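Local atomic coordinates of mialostatin (Ixodes ricinus, PDB entry 6ZTK), a protein that inhibits papain-like cysteine cathepsins of the tick midgut and of the host, and thereby curbs the digestion of blood proteins. Residues A[68-73]-A[80-85]; A[46-51]-A[61-66]. All coordinates share one frame; numbering follows the deposited sequence.

Contact 1 of 2, residues A[68-73]-A[80-85]. With TRT (fragment of triton X-100), chain C.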
ATOM      1  N   LEU A  68       7.899  -0.567  -5.425  1.00 13.83           N
ATOM      2  CA  LEU A  68       9.232  -0.093  -5.850  1.00 14.09           C
ATOM      3  C   LEU A  68      10.312  -0.489  -4.881  1.00 13.70           C
ATOM      4  O   LEU A  68      11.443  -0.763  -5.322  1.00 15.55           O
ATOM      5  CB  LEU A  68       9.218   1.413  -6.005  1.00 13.82           C
ATOM      6  CG  LEU A  68       8.245   1.983  -7.025  1.00 16.07           C
ATOM      7  CD1 LEU A  68       8.218   3.481  -6.927  1.00 17.60           C
ATOM      8  CD2 LEU A  68       8.621   1.567  -8.452  1.00 17.80           C
ATOM      9  N   GLU A  69      10.044  -0.360  -3.580  1.00 13.37           N
ATOM     10  CA  GLU A  69      11.065  -0.529  -2.543  1.00 14.31           C
ATOM     11  C   GLU A  69      10.401  -1.064  -1.277  1.00 12.67           C
ATOM     12  O   GLU A  69       9.292  -0.668  -0.975  1.00 14.31           O
ATOM     13  CB  GLU A  69      11.803   0.755  -2.214  1.00 14.51           C
ATOM     14  CG  GLU A  69      12.988   0.608  -1.287  1.00 19.13           C
ATOM     15  CD  GLU A  69      13.775   1.898  -1.053  1.00 26.63           C
ATOM     16  OE1 GLU A  69      13.381   2.996  -1.592  1.00 28.63           O
ATOM     17  OE2 GLU A  69      14.727   1.825  -0.209  1.00 31.99           O
ATOM     18  N   VAL A  70      11.126  -1.954  -0.603  1.00 12.69           N
ATOM     19  CA  VAL A  70      10.722  -2.495   0.719  1.00 13.66           C
ATOM     20  C   VAL A  70      11.911  -2.440   1.641  1.00 15.02           C
ATOM     21  O   VAL A  70      12.978  -2.964   1.260  1.00 15.74           O
ATOM     22  CB  VAL A  70      10.248  -3.941   0.623  1.00 17.76           C
ATOM     23  CG1 VAL A  70       9.887  -4.492   2.010  1.00 14.98           C
ATOM     24  CG2 VAL A  70       9.097  -4.054  -0.286  1.00 20.39           C
ATOM     25  N   GLN A  71      11.746  -1.842   2.806  1.00 14.07           N
ATOM     26  CA  GLN A  71      12.774  -1.924   3.853  1.00 14.67           C
ATOM     27  C   GLN A  71      12.097  -2.410   5.136  1.00 13.98           C
ATOM     28  O   GLN A  71      10.888  -2.158   5.323  1.00 14.17           O
ATOM     29  CB  GLN A  71      13.393  -0.560   4.119  1.00 16.22           C
ATOM     30  CG  GLN A  71      14.225  -0.041   2.919  1.00 17.78           C
ATOM     31  CD  GLN A  71      14.408   1.441   3.115  1.00 21.92           C
ATOM     32  OE1 GLN A  71      13.480   2.237   2.969  1.00 23.32           O
ATOM     33  NE2 GLN A  71      15.611   1.813   3.476  1.00 26.25           N
ATOM     34  N   THR A  72      12.881  -3.032   6.009  1.00 13.55           N
ATOM     35  CA  THR A  72      12.334  -3.602   7.258  1.00 14.91           C
ATOM     36  C   THR A  72      13.174  -3.207   8.455  1.00 15.27           C
ATOM     37  O   THR A  72      14.405  -2.993   8.352  1.00 15.36           O
ATOM     38  CB  THR A  72      12.178  -5.113   7.141  1.00 15.08           C
ATOM     39  OG1 THR A  72      13.487  -5.640   6.903  1.00 15.35           O
ATOM     40  CG2 THR A  72      11.179  -5.556   6.117  1.00 15.72           C
ATOM     41  N   GLN A  73      12.525  -3.227   9.606  1.00 15.11           N
ATOM     42  CA  GLN A  73      13.234  -3.027  10.891  1.00 16.01           C
ATOM     43  C   GLN A  73      12.433  -3.703  11.981  1.00 14.67           C
ATOM     44  O   GLN A  73      11.198  -3.629  11.941  1.00 14.20           O
ATOM     45  CB  GLN A  73      13.347  -1.561  11.366  1.00 19.72           C
ATOM     46  CG  GLN A  73      14.538  -0.824  10.906  1.00 28.78           C
ATOM     47  CD  GLN A  73      14.609   0.495  11.641  1.00 23.35           C
ATOM     48  OE1 GLN A  73      14.318   1.508  11.021  1.00 26.39           O
ATOM     49  NE2 GLN A  73      14.808   0.428  12.963  1.00 23.42           N
ATOM     50  N   TYR A  80       7.585  -2.514   8.280  1.00 13.87           N
ATOM     51  CA  TYR A  80       7.809  -2.522   6.820  1.00 14.66           C
ATOM     52  C   TYR A  80       7.644  -1.108   6.306  1.00 15.06           C
ATOM     53  O   TYR A  80       6.611  -0.456   6.557  1.00 18.63           O
ATOM     54  CB  TYR A  80       6.806  -3.444   6.119  1.00 15.14           C
ATOM     55  CG  TYR A  80       6.918  -4.870   6.516  1.00 15.53           C
ATOM     56  CD1 TYR A  80       6.232  -5.317   7.643  1.00 17.83           C
ATOM     57  CD2 TYR A  80       7.720  -5.787   5.872  1.00 17.05           C
ATOM     58  CE1 TYR A  80       6.341  -6.619   8.073  1.00 18.61           C
ATOM     59  CE2 TYR A  80       7.853  -7.090   6.304  1.00 18.82           C
ATOM     60  CZ  TYR A  80       7.126  -7.526   7.391  1.00 20.28           C
ATOM     61  OH  TYR A  80       7.330  -8.810   7.822  1.00 24.36           O
ATOM     62  N   LYS A  81       8.638  -0.585   5.610  1.00 13.02           N
ATOM     63  CA  LYS A  81       8.556   0.722   4.946  1.00 13.87           C
ATOM     64  C   LYS A  81       8.460   0.438   3.446  1.00 12.56           C
ATOM     65  O   LYS A  81       9.419  -0.125   2.874  1.00 14.25           O
ATOM     66  CB  LYS A  81       9.755   1.616   5.279  1.00 14.47           C
ATOM     67  CG  LYS A  81       9.691   2.959   4.599  1.00 17.03           C
ATOM     68  CD  LYS A  81      10.855   3.854   5.064  1.00 21.74           C
ATOM     69  CE  LYS A  81      10.827   5.164   4.310  1.00 28.67           C
ATOM     70  NZ  LYS A  81      12.032   5.986   4.611  1.00 33.38           N
ATOM     71  N   LEU A  82       7.300   0.740   2.877  1.00 11.97           N
ATOM     72  CA  LEU A  82       6.959   0.373   1.478  1.00 12.17           C
ATOM     73  C   LEU A  82       6.871   1.630   0.640  1.00 12.35           C
ATOM     74  O   LEU A  82       6.178   2.594   1.026  1.00 14.18           O
ATOM     75  CB  LEU A  82       5.624  -0.354   1.479  1.00 12.00           C
ATOM     76  CG  LEU A  82       5.518  -1.536   2.422  1.00 13.91           C
ATOM     77  CD1 LEU A  82       4.088  -2.105   2.342  1.00 19.61           C
ATOM     78  CD2 LEU A  82       6.503  -2.600   2.081  1.00 16.21           C
ATOM     79  N   LYS A  83       7.476   1.573  -0.550  1.00 11.75           N
ATOM     80  CA  LYS A  83       7.320   2.653  -1.536  1.00 12.58           C
ATOM     81  C   LYS A  83       6.713   2.087  -2.804  1.00 11.36           C
ATOM     82  O   LYS A  83       7.228   1.087  -3.266  1.00 13.40           O
ATOM     83  CB  LYS A  83       8.662   3.298  -1.865  1.00 14.07           C
ATOM     84  CG  LYS A  83       8.539   4.456  -2.844  1.00 15.36           C
ATOM     85  CD  LYS A  83       9.941   4.957  -3.242  1.00 17.93           C
ATOM     86  CE  LYS A  83       9.849   6.070  -4.264  1.00 23.48           C
ATOM     87  NZ  LYS A  83      11.218   6.500  -4.673  1.00 27.70           N
ATOM     88  N   PHE A  84       5.582   2.616  -3.219  1.00 12.59           N
ATOM     89  CA  PHE A  84       4.832   2.003  -4.320  1.00 12.19           C
ATOM     90  C   PHE A  84       4.053   3.041  -5.076  1.00 11.38           C
ATOM     91  O   PHE A  84       3.674   4.084  -4.538  1.00 12.81           O
ATOM     92  CB  PHE A  84       3.915   0.912  -3.742  1.00 12.81           C
ATOM     93  CG  PHE A  84       3.055   1.342  -2.594  1.00 13.35           C
ATOM     94  CD1 PHE A  84       1.784   1.883  -2.768  1.00 14.34           C
ATOM     95  CD2 PHE A  84       3.566   1.217  -1.336  1.00 14.42           C
ATOM     96  CE1 PHE A  84       1.021   2.323  -1.699  1.00 15.19           C
ATOM     97  CE2 PHE A  84       2.830   1.671  -0.262  1.00 15.39           C
ATOM     98  CZ  PHE A  84       1.556   2.217  -0.443  1.00 15.01           C
ATOM     99  N   THR A  85       3.784   2.777  -6.343  1.00 12.14           N
ATOM    100  CA  THR A  85       2.920   3.647  -7.147  1.00 12.10           C
ATOM    101  C   THR A  85       1.455   3.221  -7.022  1.00 13.06           C
ATOM    102  O   THR A  85       1.200   2.008  -6.850  1.00 13.35           O
ATOM    103  CB  THR A  85       3.367   3.659  -8.628  1.00 13.06           C
ATOM    104  OG1 THR A  85       3.392   2.306  -9.073  1.00 13.87           O
ATOM    105  CG2 THR A  85       4.710   4.308  -8.756  1.00 12.75           C
TER
HETATM  106  O24 TRT C 501      -1.120   5.157  19.752  0.50 26.37           O
HETATM  107  C23 TRT C 501      -1.128   3.769  19.583  0.50 30.51           C
HETATM  108  C22 TRT C 501      -1.467   3.496  18.138  0.50 33.55           C
HETATM  109  O21 TRT C 501      -0.467   2.675  17.539  0.50 30.06           O
HETATM  110  C20 TRT C 501       0.620   3.389  16.958  0.50 26.66           C
HETATM  111  C19 TRT C 501       1.922   2.884  17.543  0.50 26.39           C
HETATM  112  O18 TRT C 501       2.033   1.482  17.335  0.50 24.14           O
HETATM  113  C17 TRT C 501       2.981   0.843  18.197  0.50 20.53           C
HETATM  114  C16 TRT C 501       4.370   0.774  17.576  0.50 21.48           C
HETATM  115  O15 TRT C 501       4.564   1.893  16.701  0.50 19.11           O
HETATM  116  C12 TRT C 501       5.845   2.249  16.336  0.50 16.29           C
HETATM  117  C13 TRT C 501       6.834   1.325  16.045  0.50 15.63           C
HETATM  118  C14 TRT C 501       8.102   1.753  15.672  0.50 16.83           C
HETATM  119  C11 TRT C 501       6.120   3.595  16.213  0.50 15.54           C
HETATM  120  C10 TRT C 501       7.376   4.006  15.811  0.50 14.90           C
HETATM  121  C9  TRT C 501       8.406   3.113  15.561  0.50 15.54           C
HETATM  122  C6  TRT C 501       9.826   3.611  15.242  0.50 15.81           C
HETATM  123  C8  TRT C 501      10.457   3.559  16.634  0.50 16.90           C
HETATM  124  C7  TRT C 501       9.917   5.073  14.779  0.50 15.40           C
HETATM  125  C5  TRT C 501      10.691   2.624  14.414  0.50 15.22           C
HETATM  126  C1  TRT C 501      10.552   2.452  12.886  0.50 15.08           C
HETATM  127  C2  TRT C 501      11.254   3.611  12.190  0.50 16.56           C
HETATM  128  C4  TRT C 501       9.096   2.426  12.462  0.50 15.21           C
HETATM  129  C3  TRT C 501      11.203   1.130  12.464  0.50 14.40           C
HETATM  130  O   HOH W   1      11.255   1.612   1.457  1.00 20.44           O
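The phenol ring of Y80 meets T72 obliquely, through its CD2/CE2 side: the methyl CG2 of T72 lies 3.5 Å from CD2 of Y80, side by side in a non-hydrogen-bonded pair. With CG2 anti to the carbonyl carbon and OG1 between it and the backbone N (chi1 61°), T72 puts the methyl against Y80 and leaves the hydroxyl for its hydrogen bond with Q36. On the other face of the sheet, the Q71 amide lies alongside the extended K81 chain, OE1 of Q71 3.7 Å from CD of K81. One water donates both to that OE1 and to the backbone O of K81, which helps to orient the amide. Beside T72 and Y80, CG2 of V70 touches CD2 of L82 at 3.8 Å; V70 also touches F43 and L82 touches L46, both of helix 41-52. Q71 and K81 exchange two nearly straight backbone bonds, K81 N to Q71 O being 2.8 Å (174° at the hydrogen). Farther along, K83 O accepts from L68 N at 2.8 Å and E69 N at 3.2 Å. Regular alternation between two faces is thus interrupted by a classic beta bulge, in the antiparallel hairpin 60-74/78-92 of the curved cystatin sheet.

Contact 2 of 2, residues A[46-51]-A[61-66]; sequences LAHYAV and YDTVLE. With SO4 (sulfate ion), chain D.
H48 reaches from helix 41-52 across V64, and its side chain can be followed outward atom by atom. CB only carries the ring out from the helix. CG stands anti to the carbonyl carbon (chi1 -81°), which swings the imidazole over strand 61-64. There CG and ND1 sit close to the methyl CG2 of V64, which lies 3.9 Å from the ring centroid and 11° off the ring normal, a CH-pi contact over the face. At CE1, CB of V64 comes over the same face at 3.7 Å, while OG1 of T63 and sulfate O1 lie at the edge, near the ring plane. ND1 is hydrogen-bonded to the hydroxyl of Y99, which also bonds OG1 of T63. CD2 faces sulfate O4 at 3.5 Å, and at the tip NE2 donates to sulfate O1 over a short 2.6 Å (154° at the hydrogen).

The same methyl, CG2 of V64, also meets the helix at CB of A47, 4.0 Å away; V51 packs nearby in one of its two modelled conformers. A water ties the backbones together, donating to V51 O and accepting from D62 N.

Helix 41-52 thus packs, nearly antiparallel, on the start of strand 60-74 in the cystatin fold, whose sheet curves round the helix. It illustrates a helix joined to a sheet through small apolar side chains, with polar links beside them through water and Y99. The sulfate, probably from the crystallisation liquor, would tend to stabilise a positively charged H48, while the bond from ND1 to Y99 helps hold the ring over V64.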
ATOM      1  N   LEU A  46       1.196  -6.546   1.630  1.00 15.42           N
ATOM      2  CA  LEU A  46       1.199  -5.460   2.618  1.00 15.71           C
ATOM      3  C   LEU A  46       0.931  -4.103   1.967  1.00 13.67           C
ATOM      4  O   LEU A  46       0.296  -3.234   2.599  1.00 14.80           O
ATOM      5  CB  LEU A  46       2.534  -5.447   3.378  1.00 15.24           C
ATOM      6  CG  LEU A  46       2.699  -6.600   4.332  1.00 18.57           C
ATOM      7  CD1 LEU A  46       4.142  -6.678   4.813  1.00 21.44           C
ATOM      8  CD2 LEU A  46       1.767  -6.378   5.507  1.00 18.88           C
ATOM      9  N   ALA A  47       1.428  -3.848   0.760  1.00 13.27           N
ATOM     10  CA  ALA A  47       1.099  -2.590   0.070  1.00 13.00           C
ATOM     11  C   ALA A  47      -0.381  -2.477  -0.231  1.00 14.83           C
ATOM     12  O   ALA A  47      -0.976  -1.423  -0.066  1.00 13.57           O
ATOM     13  CB  ALA A  47       1.961  -2.459  -1.182  1.00 14.62           C
ATOM     14  N   HIS A  48      -0.988  -3.589  -0.656  1.00 14.15           N
ATOM     15  CA  HIS A  48      -2.449  -3.596  -0.888  1.00 15.61           C
ATOM     16  C   HIS A  48      -3.173  -3.350   0.452  1.00 14.63           C
ATOM     17  O   HIS A  48      -4.153  -2.598   0.470  1.00 14.88           O
ATOM     18  CB  HIS A  48      -2.888  -4.893  -1.541  1.00 15.62           C
ATOM     19  CG  HIS A  48      -2.658  -4.897  -3.017  1.00 18.05           C
ATOM     20  ND1 HIS A  48      -3.460  -4.170  -3.895  1.00 17.33           N
ATOM     21  CD2 HIS A  48      -1.720  -5.517  -3.776  1.00 17.64           C
ATOM     22  CE1 HIS A  48      -2.951  -4.300  -5.128  1.00 18.03           C
ATOM     23  NE2 HIS A  48      -1.882  -5.095  -5.084  1.00 17.90           N
ATOM     24  N   TYR A  49      -2.669  -3.939   1.532  1.00 13.86           N
ATOM     25  CA  TYR A  49      -3.273  -3.646   2.844  1.00 14.37           C
ATOM     26  C   TYR A  49      -3.241  -2.131   3.094  1.00 14.84           C
ATOM     27  O   TYR A  49      -4.222  -1.504   3.468  1.00 13.86           O
ATOM     28  CB  TYR A  49      -2.653  -4.426   3.988  1.00 15.00           C
ATOM     29  CG  TYR A  49      -3.227  -3.976   5.284  1.00 16.05           C
ATOM     30  CD1 TYR A  49      -4.535  -4.274   5.648  1.00 18.36           C
ATOM     31  CD2 TYR A  49      -2.464  -3.214   6.159  1.00 18.96           C
ATOM     32  CE1 TYR A  49      -5.065  -3.812   6.861  1.00 20.53           C
ATOM     33  CE2 TYR A  49      -2.983  -2.789   7.365  1.00 19.88           C
ATOM     34  CZ  TYR A  49      -4.290  -3.028   7.679  1.00 22.35           C
ATOM     35  OH  TYR A  49      -4.776  -2.563   8.901  1.00 24.25           O
ATOM     36  N   ALA A  50      -2.075  -1.503   2.879  1.00 13.41           N
ATOM     37  CA  ALA A  50      -1.917  -0.082   3.169  1.00 13.56           C
ATOM     38  C   ALA A  50      -2.936   0.713   2.373  1.00 13.94           C
ATOM     39  O   ALA A  50      -3.592   1.602   2.877  1.00 13.90           O
ATOM     40  CB  ALA A  50      -0.497   0.347   2.845  1.00 13.24           C
ATOM     41  N   VAL A  51      -3.046   0.475   1.052  1.00 12.48           N
ATOM     42  CA  VAL A  51      -3.984   1.294   0.203  0.50 13.45           C
ATOM     43  C   VAL A  51      -5.426   1.071   0.657  1.00 13.74           C
ATOM     44  O   VAL A  51      -6.204   2.032   0.585  1.00 15.11           O
ATOM     45  CB  VAL A  51      -3.904   1.056  -1.328  0.50 13.54           C
ATOM     46  CG1 VAL A  51      -2.522   1.339  -1.848  0.50 12.74           C
ATOM     47  CG2 VAL A  51      -4.438  -0.260  -1.840  0.50 14.68           C
ATOM     48  N   TYR A  61     -11.398   3.654  -3.881  1.00 15.15           N
ATOM     49  CA  TYR A  61     -10.099   3.148  -3.417  1.00 14.71           C
ATOM     50  C   TYR A  61      -9.016   3.417  -4.471  1.00 16.31           C
ATOM     51  O   TYR A  61      -9.274   3.233  -5.682  1.00 16.28           O
ATOM     52  CB  TYR A  61     -10.112   1.674  -3.033  1.00 13.74           C
ATOM     53  CG  TYR A  61     -10.873   1.367  -1.774  1.00 15.15           C
ATOM     54  CD1 TYR A  61     -10.342   1.658  -0.534  1.00 14.78           C
ATOM     55  CD2 TYR A  61     -12.099   0.745  -1.839  1.00 14.65           C
ATOM     56  CE1 TYR A  61     -11.035   1.335   0.636  1.00 14.59           C
ATOM     57  CE2 TYR A  61     -12.810   0.415  -0.704  1.00 14.45           C
ATOM     58  CZ  TYR A  61     -12.275   0.734   0.544  1.00 15.51           C
ATOM     59  OH  TYR A  61     -12.996   0.442   1.691  1.00 16.28           O
ATOM     60  N   ASP A  62      -7.824   3.810  -4.015  1.00 15.16           N
ATOM     61  CA  ASP A  62      -6.635   3.570  -4.870  1.00 15.03           C
ATOM     62  C   ASP A  62      -6.330   2.088  -4.934  1.00 14.88           C
ATOM     63  O   ASP A  62      -6.719   1.275  -4.047  1.00 17.12           O
ATOM     64  CB  ASP A  62      -5.446   4.375  -4.356  1.00 16.70           C
ATOM     65  CG  ASP A  62      -5.658   5.825  -4.609  1.00 21.34           C
ATOM     66  OD1 ASP A  62      -6.271   6.193  -5.671  1.00 19.80           O
ATOM     67  OD2 ASP A  62      -5.282   6.589  -3.645  1.00 27.20           O
ATOM     68  N   THR A  63      -5.464   1.702  -5.893  1.00 13.99           N
ATOM     69  CA  THR A  63      -4.849   0.397  -5.896  1.00 14.32           C
ATOM     70  C   THR A  63      -3.369   0.530  -6.253  1.00 13.41           C
ATOM     71  O   THR A  63      -2.966   1.621  -6.675  1.00 15.54           O
ATOM     72  CB  THR A  63      -5.599  -0.603  -6.805  1.00 15.02           C
ATOM     73  OG1 THR A  63      -5.108  -1.908  -6.549  1.00 17.36           O
ATOM     74  CG2 THR A  63      -5.462  -0.290  -8.282  1.00 16.91           C
ATOM     75  N   VAL A  64      -2.628  -0.495  -5.947  1.00 14.39           N
ATOM     76  CA  VAL A  64      -1.151  -0.555  -6.180  1.00 14.23           C
ATOM     77  C   VAL A  64      -0.879  -0.918  -7.633  1.00 14.60           C
ATOM     78  O   VAL A  64      -1.417  -1.983  -8.113  1.00 17.37           O
ATOM     79  CB  VAL A  64      -0.470  -1.545  -5.253  1.00 15.59           C
ATOM     80  CG1 VAL A  64       1.030  -1.496  -5.461  1.00 16.13           C
ATOM     81  CG2 VAL A  64      -0.777  -1.289  -3.789  1.00 15.72           C
ATOM     82  N   LEU A  65      -0.035  -0.121  -8.289  1.00 14.69           N
ATOM     83  CA  LEU A  65       0.517  -0.540  -9.620  1.00 15.23           C
ATOM     84  C   LEU A  65       1.823  -1.291  -9.465  1.00 16.77           C
ATOM     85  O   LEU A  65       1.944  -2.445  -9.954  1.00 19.25           O
ATOM     86  CB  LEU A  65       0.706   0.678 -10.500  1.00 15.97           C
ATOM     87  CG  LEU A  65      -0.541   1.345 -11.027  1.00 16.54           C
ATOM     88  CD1 LEU A  65      -0.208   2.639 -11.742  1.00 18.64           C
ATOM     89  CD2 LEU A  65      -1.308   0.389 -11.972  1.00 18.12           C
ATOM     90  N   GLU A  66       2.788  -0.749  -8.740  1.00 14.75           N
ATOM     91  CA  GLU A  66       4.096  -1.392  -8.604  1.00 14.61           C
ATOM     92  C   GLU A  66       4.660  -1.125  -7.201  1.00 13.96           C
ATOM     93  O   GLU A  66       4.662   0.050  -6.780  1.00 14.76           O
ATOM     94  CB  GLU A  66       5.046  -0.834  -9.656  1.00 16.70           C
ATOM     95  CG  GLU A  66       6.394  -1.470  -9.669  1.00 21.66           C
ATOM     96  CD  GLU A  66       7.297  -0.984 -10.800  1.00 24.92           C
ATOM     97  OE1 GLU A  66       6.902  -0.044 -11.527  1.00 26.68           O
ATOM     98  OE2 GLU A  66       8.448  -1.478 -10.871  1.00 29.18           O
TER
HETATM   99  S   SO4 D 502       0.675  -6.096  -7.086  1.00107.04           S
HETATM  100  O1  SO4 D 502      -0.304  -5.032  -7.087  1.00 90.21           O
HETATM  101  O2  SO4 D 502       1.993  -5.566  -6.794  1.00 94.98           O
HETATM  102  O3  SO4 D 502       0.679  -6.699  -8.393  1.00108.80           O
HETATM  103  O4  SO4 D 502       0.332  -7.102  -6.098  1.00 69.13           O
HETATM  104  O   HOH W   2      -7.276   3.878  -1.190  1.00 14.97           O

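Strand 60-74 serves both contacts: its first part faces the helix in contact 2, and after the corner at L65 its later part pairs with strand 78-92 in contact 1. Their centres are 12 Å apart, yet they meet directly where T85 makes two probable backbone hydrogen bonds, T85 O to L65 N and T85 N to E66 O, each 2.9 Å. The helix bridges them as well, through CD1 of L82, 3.6 Å from A47 N, and F84 on V51; F84 also touches V64 of the strand. The bound groups mark different places: sulfate sits by H48 in contact 2, whereas the Triton fragment reaches Q73 at the far end of contact 1, with its C3 3.5 Å from Q73 OE1.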